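Local coordinates for carbamate kinase (Mycoplasma penetrans, PDB 4AXS), which probably catalyses the reversible transfer of a phosphoryl group between carbamoyl phosphate and ADP, giving ATP and carbamate, at residues V28-G33 and D231-L236; Q134-A139 and I214-Q219; K180-P185 and G225-I230. All blocks are in the same frame, centred on the assembly; numbering follows the deposited sequence.

Contact 1 (V28-G33 and D231-L236); sequences VIALGG and DKDFAL. With SO4 (sulfate ion), chain B.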
# COMPACT_ATOMS: atom_id res chain seq x y z
N VAL A 28 5.52 -13.38 14.54
CA VAL A 28 4.77 -13.06 13.34
C VAL A 28 3.33 -13.47 13.51
O VAL A 28 3.03 -14.64 13.78
CB VAL A 28 5.33 -13.78 12.11
CG1 VAL A 28 4.40 -13.58 10.93
CG2 VAL A 28 6.73 -13.27 11.79
N ILE A 29 2.43 -12.52 13.34
CA ILE A 29 1.01 -12.78 13.54
C ILE A 29 0.24 -12.61 12.24
O ILE A 29 0.44 -11.63 11.53
CB ILE A 29 0.42 -11.85 14.63
CG1 ILE A 29 1.28 -11.90 15.89
CG2 ILE A 29 -1.01 -12.26 14.98
CD1 ILE A 29 0.66 -11.20 17.09
N ALA A 30 -0.63 -13.56 11.94
CA ALA A 30 -1.41 -13.53 10.70
C ALA A 30 -2.91 -13.44 10.98
O ALA A 30 -3.48 -14.33 11.59
CB ALA A 30 -1.09 -14.77 9.86
N LEU A 31 -3.54 -12.37 10.50
CA LEU A 31 -4.95 -12.11 10.79
C LEU A 31 -5.87 -12.40 9.60
O LEU A 31 -5.76 -11.76 8.55
CB LEU A 31 -5.12 -10.65 11.22
CG LEU A 31 -6.51 -10.04 11.42
CD1 LEU A 31 -7.21 -10.63 12.61
CD2 LEU A 31 -6.34 -8.54 11.59
N GLY A 32 -6.76 -13.37 9.76
CA GLY A 32 -7.63 -13.77 8.67
C GLY A 32 -8.46 -12.63 8.11
O GLY A 32 -8.80 -11.69 8.82
N GLY A 33 -8.78 -12.72 6.82
CA GLY A 33 -9.67 -11.78 6.17
C GLY A 33 -11.09 -11.74 6.73
O GLY A 33 -11.74 -10.69 6.69
N ASP A 231 -1.95 -18.09 -0.46
CA ASP A 231 -2.49 -18.33 0.85
C ASP A 231 -1.68 -17.51 1.86
O ASP A 231 -0.46 -17.66 1.97
CB ASP A 231 -2.41 -19.82 1.16
CG ASP A 231 -2.91 -20.16 2.55
OD1 ASP A 231 -2.19 -19.87 3.53
OD2 ASP A 231 -4.03 -20.70 2.65
N LYS A 232 -2.37 -16.62 2.58
CA LYS A 232 -1.72 -15.71 3.50
C LYS A 232 -0.95 -16.43 4.61
O LYS A 232 0.08 -15.94 5.07
CB LYS A 232 -2.73 -14.71 4.08
CG LYS A 232 -3.80 -15.30 5.02
CD LYS A 232 -3.35 -15.25 6.47
CE LYS A 232 -4.53 -15.26 7.42
NZ LYS A 232 -5.25 -16.58 7.42
N ASP A 233 -1.43 -17.60 5.03
CA ASP A 233 -0.70 -18.36 6.05
C ASP A 233 0.67 -18.84 5.52
O ASP A 233 1.69 -18.61 6.16
CB ASP A 233 -1.57 -19.50 6.63
CG ASP A 233 -2.87 -18.98 7.29
OD1 ASP A 233 -2.81 -18.04 8.12
OD2 ASP A 233 -3.96 -19.52 6.98
N PHE A 234 0.69 -19.47 4.35
CA PHE A 234 1.94 -19.78 3.66
C PHE A 234 2.82 -18.53 3.53
O PHE A 234 4.01 -18.55 3.83
CB PHE A 234 1.67 -20.26 2.23
CG PHE A 234 1.03 -21.62 2.13
CD1 PHE A 234 1.02 -22.51 3.19
CD2 PHE A 234 0.46 -22.03 0.93
CE1 PHE A 234 0.46 -23.74 3.06
CE2 PHE A 234 -0.12 -23.29 0.81
CZ PHE A 234 -0.12 -24.14 1.88
N ALA A 235 2.22 -17.44 3.06
CA ALA A 235 2.98 -16.24 2.79
C ALA A 235 3.64 -15.80 4.07
O ALA A 235 4.84 -15.62 4.12
CB ALA A 235 2.08 -15.12 2.22
N LEU A 236 2.84 -15.66 5.11
CA LEU A 236 3.35 -15.12 6.36
C LEU A 236 4.31 -16.07 7.06
O LEU A 236 5.13 -15.65 7.88
CB LEU A 236 2.20 -14.71 7.27
CG LEU A 236 1.84 -13.25 7.01
CD1 LEU A 236 0.35 -12.99 7.17
CD2 LEU A 236 2.67 -12.34 7.91
S SO4 B . -8.20 -15.36 4.31
O1 SO4 B . -7.95 -15.22 2.87
O2 SO4 B . -8.08 -14.02 4.88
O3 SO4 B . -9.54 -15.88 4.60
O4 SO4 B . -7.24 -16.30 4.91
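A sulfate-occupied, glycine-rich turn at the end of a central strand of the amino acid kinase fold meets the N-terminal end of helix 232-242 here, with Ala-30 and Gly-32 facing Leu-236 and Lys-232. The apolar half is formed by Leu-236, whose two methyl branches are shared between strand residues: CD1 lies 3.5 Å from Ala-30 CB, and CD2 reaches Val-28 CG1 at 3.7 Å. With CG1 anti to the backbone N (chi1 172°), it is this methyl of Val-28 that faces Leu-236. Lys-232 instead runs past the methyl group of Ala-30 toward the glycines. Its chain, bent at chi2 and chi4, lays CE 3.7 Å from Gly-32 CA and turns NZ back to Asp-233, where a salt bridge to OD1 of 2.9 Å comes from above the carboxylate plane. The same NZ donates to O4 of the sulfate at 3.2 Å. Gly-33 N points at sulfate O2, at a modelled distance too short to be trusted in detail. The sulfate, probably from the crystallisation liquor, lies between the two segments and may mark a phosphate-binding position. Asp-231 caps the helix, its OD1 accepting from Phe-234 N at 3.0 Å. Strand 27-31 runs nearly antiparallel to the helix start (165°) and is hydrogen-bonded to strands 64-68 and 247-251, while helix 292-302 packs against Lys-232 and Asp-233.

Contact 2 (Q134-A139 and I214-Q219); sequences QTIVDA and IPTIIQ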
# COMPACT_ATOMS: atom_id res chain seq x y z
N GLN A 134 4.62 -7.71 -3.02
CA GLN A 134 4.60 -8.61 -4.17
C GLN A 134 5.32 -9.91 -3.82
O GLN A 134 6.48 -9.91 -3.39
CB GLN A 134 5.20 -7.95 -5.42
CG GLN A 134 4.18 -7.16 -6.25
CD GLN A 134 4.77 -6.55 -7.53
OE1 GLN A 134 5.31 -5.45 -7.51
NE2 GLN A 134 4.65 -7.25 -8.64
N THR A 135 4.60 -11.02 -3.97
CA THR A 135 5.13 -12.31 -3.61
C THR A 135 5.61 -13.04 -4.84
O THR A 135 4.87 -13.25 -5.79
CB THR A 135 4.09 -13.18 -2.86
OG1 THR A 135 3.81 -12.60 -1.58
CG2 THR A 135 4.63 -14.62 -2.66
N ILE A 136 6.88 -13.43 -4.79
CA ILE A 136 7.51 -14.21 -5.84
C ILE A 136 7.03 -15.65 -5.80
O ILE A 136 7.07 -16.32 -4.77
CB ILE A 136 9.04 -14.18 -5.71
CG1 ILE A 136 9.53 -12.76 -5.41
CG2 ILE A 136 9.68 -14.73 -6.96
CD1 ILE A 136 9.41 -11.82 -6.59
N VAL A 137 6.54 -16.11 -6.94
CA VAL A 137 6.24 -17.52 -7.11
C VAL A 137 6.94 -17.97 -8.38
O VAL A 137 7.24 -17.14 -9.26
CB VAL A 137 4.74 -17.78 -7.19
CG1 VAL A 137 4.06 -17.33 -5.91
CG2 VAL A 137 4.15 -17.07 -8.40
N ASP A 138 7.22 -19.26 -8.45
CA ASP A 138 7.77 -19.88 -9.65
C ASP A 138 6.63 -20.06 -10.65
O ASP A 138 5.50 -20.40 -10.27
CB ASP A 138 8.42 -21.21 -9.26
CG ASP A 138 8.38 -22.23 -10.37
OD1 ASP A 138 9.31 -22.25 -11.21
OD2 ASP A 138 7.43 -23.04 -10.39
N ALA A 139 6.91 -19.80 -11.93
CA ALA A 139 5.88 -19.82 -12.97
C ALA A 139 5.51 -21.22 -13.40
O ALA A 139 4.47 -21.44 -14.03
CB ALA A 139 6.34 -19.01 -14.17
N ILE A 214 0.83 -9.90 -3.83
CA ILE A 214 0.38 -10.06 -5.19
C ILE A 214 1.28 -11.08 -5.89
O ILE A 214 2.49 -10.90 -5.96
CB ILE A 214 0.45 -8.71 -5.96
CG1 ILE A 214 -0.50 -7.68 -5.35
CG2 ILE A 214 0.19 -8.89 -7.46
CD1 ILE A 214 -0.20 -6.28 -5.82
N PRO A 215 0.67 -12.15 -6.41
CA PRO A 215 1.39 -13.18 -7.18
C PRO A 215 2.28 -12.54 -8.25
O PRO A 215 1.77 -11.87 -9.16
CB PRO A 215 0.27 -13.97 -7.86
CG PRO A 215 -0.95 -13.69 -7.05
CD PRO A 215 -0.79 -12.36 -6.41
N THR A 216 3.59 -12.75 -8.15
CA THR A 216 4.53 -12.18 -9.10
C THR A 216 5.56 -13.20 -9.59
O THR A 216 6.36 -13.71 -8.80
CB THR A 216 5.30 -11.01 -8.47
OG1 THR A 216 4.38 -9.99 -8.08
CG2 THR A 216 6.32 -10.44 -9.46
N ILE A 217 5.55 -13.48 -10.89
CA ILE A 217 6.57 -14.37 -11.45
C ILE A 217 7.79 -13.62 -11.98
O ILE A 217 7.76 -12.39 -12.13
CB ILE A 217 6.00 -15.31 -12.54
CG1 ILE A 217 5.77 -14.56 -13.85
CG2 ILE A 217 4.72 -16.00 -12.05
CD1 ILE A 217 5.28 -15.46 -14.98
N ILE A 218 8.86 -14.35 -12.24
CA ILE A 218 10.06 -13.75 -12.83
C ILE A 218 10.34 -14.37 -14.18
O ILE A 218 10.52 -15.59 -14.30
CB ILE A 218 11.29 -13.92 -11.93
CG1 ILE A 218 11.13 -13.09 -10.66
CG2 ILE A 218 12.55 -13.48 -12.65
CD1 ILE A 218 12.37 -13.07 -9.79
N GLN A 219 10.36 -13.53 -15.21
CA GLN A 219 10.58 -14.00 -16.57
C GLN A 219 11.66 -13.17 -17.27
O GLN A 219 11.44 -12.02 -17.66
CB GLN A 219 9.27 -13.98 -17.36
CG GLN A 219 9.36 -14.60 -18.73
CD GLN A 219 8.00 -14.86 -19.34
OE1 GLN A 219 6.97 -14.69 -18.68
NE2 GLN A 219 7.98 -15.27 -20.60
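Four hydrogen bonds join Gln-134, Thr-135 and Val-137 to Ile-214 and Thr-216, one between side chains and three along the parallel backbones. The carboxamide of Gln-134 donates through NE2 to Thr-216 OG1 at 2.8 Å, with the hydroxyl oxygen tilted 23° from the amide plane. Thr-216 OG1 sits beside its own backbone N and anti to its carbonyl carbon (chi1 -61°), a rotation that lets the hydroxyl donate in turn to Ile-214 O at 3.0 Å. That carbonyl oxygen also receives Thr-135 N at 2.9 Å, and the two donors reach it from opposite faces of its plane. The backbone of Thr-216 bonds in both directions: its N gives a bond of 2.7 Å to Thr-135 O, and its O accepts from Val-137 N. Thr-216 O also lies 3.2 Å from Ile-136 CA in a CA-H...O contact.

Outside this ladder the contact turns apolar. Val-137 CG2 meets Ile-217 CG2 at 3.8 Å, and the methyl of Ala-139 rests on Ile-217 CD1 at the exposed end. On the face carrying Gln-134 and Thr-216, Ile-136 CG2 comes 4.2 Å from Ile-218 CD1. Thr-135, on the other face, turns its hydroxyl to Gly-212 O, while strand 187-190 pairs with the far edge of strand 134-137. Tyr-109 of the second subunit packs on Gln-134 and Ile-214, and Thr-113 of that subunit is hydrogen-bonded to Gln-134 NE2. The buried amide nitrogen therefore has a threonine hydroxyl on each subunit, and the relay from amide to hydroxyl to Ile-214 O ties the subunit interface directly to the pairing of these two central strands.

Contact 3 (K180-P185 and G225-I230); sequences KVVASP and GVDGVI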
# COMPACT_ATOMS: atom_id res chain seq x y z
N LYS A 180 -15.39 -17.34 -11.73
CA LYS A 180 -14.28 -18.00 -12.41
C LYS A 180 -13.44 -18.81 -11.42
O LYS A 180 -13.95 -19.32 -10.43
CB LYS A 180 -13.40 -16.97 -13.12
CG LYS A 180 -13.03 -15.77 -12.27
CD LYS A 180 -12.22 -14.75 -13.06
CE LYS A 180 -10.73 -14.93 -12.83
NZ LYS A 180 -9.93 -13.92 -13.57
N VAL A 181 -12.15 -18.92 -11.71
CA VAL A 181 -11.23 -19.67 -10.86
C VAL A 181 -9.80 -19.17 -10.99
O VAL A 181 -9.44 -18.54 -11.98
CB VAL A 181 -11.23 -21.17 -11.20
CG1 VAL A 181 -10.57 -21.40 -12.56
CG2 VAL A 181 -10.53 -21.97 -10.12
N VAL A 182 -8.98 -19.46 -9.98
CA VAL A 182 -7.60 -19.00 -9.95
C VAL A 182 -6.70 -19.87 -9.09
O VAL A 182 -7.14 -20.45 -8.10
CB VAL A 182 -7.48 -17.59 -9.36
CG1 VAL A 182 -7.24 -16.56 -10.46
CG2 VAL A 182 -8.72 -17.24 -8.56
N ALA A 183 -5.43 -19.96 -9.47
CA ALA A 183 -4.46 -20.77 -8.72
C ALA A 183 -4.07 -20.27 -7.33
O ALA A 183 -4.50 -19.19 -6.89
CB ALA A 183 -3.21 -20.96 -9.58
N SER A 184 -3.24 -21.06 -6.64
CA SER A 184 -2.71 -20.72 -5.32
C SER A 184 -1.25 -21.13 -5.20
O SER A 184 -0.92 -22.09 -4.50
CB SER A 184 -3.51 -21.41 -4.21
OG SER A 184 -4.86 -21.03 -4.24
N PRO A 185 -0.37 -20.39 -5.88
CA PRO A 185 1.07 -20.67 -5.97
C PRO A 185 1.76 -20.72 -4.61
O PRO A 185 1.28 -20.15 -3.62
CB PRO A 185 1.61 -19.47 -6.76
CG PRO A 185 0.46 -18.94 -7.50
CD PRO A 185 -0.74 -19.18 -6.64
N GLY A 225 3.49 -9.29 -12.37
CA GLY A 225 2.35 -9.61 -11.55
C GLY A 225 1.40 -10.47 -12.36
O GLY A 225 1.14 -10.18 -13.52
N VAL A 226 0.90 -11.56 -11.78
CA VAL A 226 -0.11 -12.38 -12.44
C VAL A 226 -1.37 -12.52 -11.58
O VAL A 226 -1.38 -12.12 -10.40
CB VAL A 226 0.41 -13.76 -12.80
CG1 VAL A 226 1.72 -13.64 -13.56
CG2 VAL A 226 0.56 -14.62 -11.54
N ASP A 227 -2.42 -13.07 -12.17
CA ASP A 227 -3.70 -13.19 -11.49
C ASP A 227 -3.79 -14.52 -10.76
O ASP A 227 -3.29 -15.54 -11.24
CB ASP A 227 -4.89 -13.00 -12.44
CG ASP A 227 -4.80 -13.87 -13.68
OD1 ASP A 227 -3.94 -13.57 -14.56
OD2 ASP A 227 -5.59 -14.84 -13.79
N GLY A 228 -4.41 -14.49 -9.60
CA GLY A 228 -4.41 -15.62 -8.71
C GLY A 228 -4.17 -15.13 -7.30
O GLY A 228 -4.03 -13.93 -7.06
N VAL A 229 -4.12 -16.07 -6.36
CA VAL A 229 -3.92 -15.73 -4.97
C VAL A 229 -2.79 -16.53 -4.35
O VAL A 229 -2.27 -17.49 -4.93
CB VAL A 229 -5.19 -16.00 -4.14
CG1 VAL A 229 -6.37 -15.25 -4.71
CG2 VAL A 229 -5.46 -17.49 -4.08
N ILE A 230 -2.41 -16.12 -3.16
CA ILE A 230 -1.39 -16.80 -2.41
C ILE A 230 -1.98 -16.89 -1.03
O ILE A 230 -2.50 -15.90 -0.52
CB ILE A 230 -0.11 -15.99 -2.39
CG1 ILE A 230 0.50 -16.00 -3.79
CG2 ILE A 230 0.84 -16.53 -1.34
CD1 ILE A 230 1.56 -14.99 -4.00
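Val-182 and Gly-228 form the close-packed centre of this contact, where the CG1 methyl of the valine lies 3.5 Å from Gly-228 CA. The positive phi of Gly-228 (136°), combined with an extended psi, is a backbone conformation accessible essentially to glycine. Just beyond it, Val-229 N donates an almost straight bond to Ala-183 O, 3.2 Å long with an angle of 172° at the hydrogen. Ser-184 continues the pairing with a CA-H...O contact of 3.3 Å from its CA to Val-229 O. Val-229 CG2, placed between its backbone N and carbonyl carbon, points into this junction and touches Ala-183 O at 3.4 Å and Ser-184 OG at 3.6 Å. Pro-185 and Ile-230 carry the buried side onward, with CD of the ring 4.4 Å from Ile-230 CG1; both side chains pack on Val-137 of strand 134-137.

The loose end lies at Lys-180 and Asp-227. Exposed Asp-227 brings OD2 alongside Val-182 CG1, and Lys-180 NZ remains 4.4 Å from that carboxylate oxygen, too far for a salt bridge although the charges should attract; the amine is hydrogen-bonded to Ser-168. The single backbone bond and the CA-H...O contact thus join two largely irregular segments whose directions diverge by 52°. Here the link leaving the small two-stranded antiparallel sheet of 149-150 and 181-182 runs along the loop between strand 223-225 and helix 232-242 of the amino acid kinase fold.

Contact 1 is central, its centre about 2 Å from that of the chain; the centres of contacts 2 and 3 lie about 18 and 16 Å from its own. Contacts 2 and 3 are nested between the segments of contact 1, and their own segments alternate along the sequence. Their centres are about 10 Å apart: Pro-215 O probably accepts a hydrogen bond from Val-226 N, and Ile-230 CD1 packs on Thr-135 CB. Contacts 1 and 2 do not touch, but Ile-230 also meets Ala-235. Segment 225-230 therefore connects the four-stranded sheet of contact 2 to the sulfate-binding helix start beside the five-stranded sheet, which probably lies at a nucleotide or phosphate site.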